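Side-chain contact in BH1478 protein (Bacillus halodurans, PDB 2QUP), which is of unknown function, a DUF327-family protein whose ordered part is mainly alpha-helical: residues 113-118 and 127-132. Numbering follows the deposited sequence.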
loop_
_atom_site.group_PDB
_atom_site.type_symbol
_atom_site.label_atom_id
_atom_site.label_comp_id
_atom_site.label_asym_id
_atom_site.label_seq_id
_atom_site.Cartn_x
_atom_site.Cartn_y
_atom_site.Cartn_z
ATOM N N LEU A 113 -8.795 -4.874 -8.309
ATOM C CA LEU A 113 -9.663 -5.212 -9.440
ATOM C C LEU A 113 -11.102 -5.354 -8.960
ATOM O O LEU A 113 -12.022 -4.940 -9.648
ATOM C CB LEU A 113 -9.201 -6.513 -10.103
ATOM C CG LEU A 113 -7.871 -6.510 -10.865
ATOM C CD1 LEU A 113 -7.435 -7.949 -11.208
ATOM C CD2 LEU A 113 -7.967 -5.666 -12.119
ATOM N N ASP A 114 -11.283 -5.908 -7.766
ATOM C CA ASP A 114 -12.621 -6.088 -7.179
ATOM C C ASP A 114 -13.271 -4.777 -6.759
ATOM O O ASP A 114 -14.508 -4.646 -6.709
ATOM C CB ASP A 114 -12.535 -7.000 -5.960
ATOM C CG ASP A 114 -12.389 -8.454 -6.331
ATOM O OD1 ASP A 114 -12.222 -9.264 -5.403
ATOM O OD2 ASP A 114 -12.442 -8.788 -7.540
ATOM N N LEU A 115 -12.415 -3.824 -6.437
ATOM C CA LEU A 115 -12.818 -2.485 -6.079
ATOM C C LEU A 115 -13.285 -1.707 -7.301
ATOM O O LEU A 115 -14.346 -1.098 -7.262
ATOM C CB LEU A 115 -11.643 -1.745 -5.410
ATOM C CG LEU A 115 -11.852 -0.284 -5.019
ATOM C CD1 LEU A 115 -12.892 -0.155 -3.909
ATOM C CD2 LEU A 115 -10.542 0.324 -4.578
ATOM N N THR A 116 -12.473 -1.713 -8.365
ATOM C CA THR A 116 -12.870 -1.214 -9.668
ATOM C C THR A 116 -14.255 -1.660 -10.096
ATOM O O THR A 116 -15.080 -0.846 -10.490
ATOM C CB THR A 116 -11.842 -1.548 -10.728
ATOM O OG1 THR A 116 -10.554 -1.162 -10.243
ATOM C CG2 THR A 116 -12.116 -0.753 -11.992
ATOM N N ASP A 117 -14.518 -2.947 -9.954
ATOM C CA ASP A 117 -15.812 -3.506 -10.255
ATOM C C ASP A 117 -16.931 -2.884 -9.445
ATOM O O ASP A 117 -17.992 -2.550 -9.983
ATOM C CB ASP A 117 -15.770 -5.001 -10.017
ATOM C CG ASP A 117 -16.267 -5.767 -11.193
ATOM O OD1 ASP A 117 -15.617 -5.711 -12.267
ATOM O OD2 ASP A 117 -17.331 -6.406 -11.047
ATOM N N ALA A 118 -16.685 -2.731 -8.149
ATOM C CA ALA A 118 -17.698 -2.274 -7.210
ATOM C C ALA A 118 -18.031 -0.803 -7.463
ATOM O O ALA A 118 -19.175 -0.378 -7.327
ATOM C CB ALA A 118 -17.205 -2.466 -5.798
ATOM N N LEU A 127 -20.180 2.557 2.444
ATOM C CA LEU A 127 -19.579 1.841 3.567
ATOM C C LEU A 127 -18.846 0.571 3.159
ATOM O O LEU A 127 -17.783 0.258 3.718
ATOM C CB LEU A 127 -20.596 1.553 4.665
ATOM C CG LEU A 127 -20.052 1.144 6.034
ATOM C CD1 LEU A 127 -19.139 2.209 6.636
ATOM C CD2 LEU A 127 -21.251 0.907 6.930
ATOM N N ASP A 128 -19.421 -0.152 2.197
ATOM C CA ASP A 128 -18.765 -1.291 1.538
ATOM C C ASP A 128 -17.477 -0.857 0.850
ATOM O O ASP A 128 -16.473 -1.528 0.975
ATOM C CB ASP A 128 -19.696 -1.939 0.509
ATOM C CG ASP A 128 -20.995 -2.455 1.123
ATOM O OD1 ASP A 128 -21.037 -2.771 2.329
ATOM O OD2 ASP A 128 -21.991 -2.539 0.384
ATOM N N ILE A 129 -17.517 0.264 0.135
ATOM C CA ILE A 129 -16.312 0.854 -0.484
ATOM C C ILE A 129 -15.224 1.218 0.538
ATOM O O ILE A 129 -14.049 0.888 0.363
ATOM C CB ILE A 129 -16.678 2.032 -1.412
ATOM C CG1 ILE A 129 -17.567 1.519 -2.555
ATOM C CG2 ILE A 129 -15.433 2.740 -1.941
ATOM C CD1 ILE A 129 -17.687 2.420 -3.751
ATOM N N LEU A 130 -15.644 1.855 1.630
ATOM C CA LEU A 130 -14.804 2.061 2.799
ATOM C C LEU A 130 -14.146 0.787 3.324
ATOM O O LEU A 130 -12.933 0.770 3.575
ATOM C CB LEU A 130 -15.597 2.776 3.895
ATOM C CG LEU A 130 -14.868 3.515 5.004
ATOM C CD1 LEU A 130 -13.770 4.455 4.423
ATOM C CD2 LEU A 130 -15.913 4.282 5.790
ATOM N N ASN A 131 -14.923 -0.287 3.476
ATOM C CA ASN A 131 -14.387 -1.577 3.924
ATOM C C ASN A 131 -13.331 -2.132 2.996
ATOM O O ASN A 131 -12.287 -2.589 3.462
ATOM C CB ASN A 131 -15.497 -2.600 4.124
ATOM C CG ASN A 131 -16.409 -2.239 5.285
ATOM O OD1 ASN A 131 -15.948 -1.826 6.354
ATOM N ND2 ASN A 131 -17.712 -2.387 5.078
ATOM N N MET A 132 -13.602 -2.027 1.690
ATOM C CA MET A 132 -12.706 -2.509 0.640
ATOM C C MET A 132 -11.363 -1.793 0.681
ATOM O O MET A 132 -10.312 -2.424 0.537
ATOM C CB MET A 132 -13.346 -2.329 -0.747
ATOM C CG MET A 132 -14.527 -3.263 -1.053
ATOM S SD MET A 132 -15.445 -2.767 -2.539
ATOM C CE MET A 132 -17.061 -3.497 -2.210
#
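M132 lies against L115 and A118 in a purely apolar contact between consecutive antiparallel helices, close to the loop that turns helix 98-120 into helix 126-144. The axes of the two short helical segments lie 167° apart in direction and approach to 10.7 Å, a spacing bridged by side chains alone; no hydrogen bond crosses, and the summed buried surface is a modest 190 Å². M132 supplies the reach. Its CG stands opposite the carbonyl carbon (chi1 -71°) and the chain runs extended beyond CG, carrying the thioether along the partner helix from the level of L115 to that of A118. There, in one of the two modelled conformers of M132, SD and CE both touch A118 CB, the sulfur at 3.7 Å; the position of the thioether is therefore less certain. L115 crosses the methionine at a slant: its CD1 lies 3.9 Å from M132 CB and, in that conformer, equally near SD. The same methyl also reaches I129 CG2 at 4.3 Å, a looser touch. Beyond the pair, L115 packs on L66 and Y69 of helix 63-88, and I129 meets R61 in the short loop between helices 27-60 and 63-88; the hairpin's inner side thus joins the rest of the helical bundle.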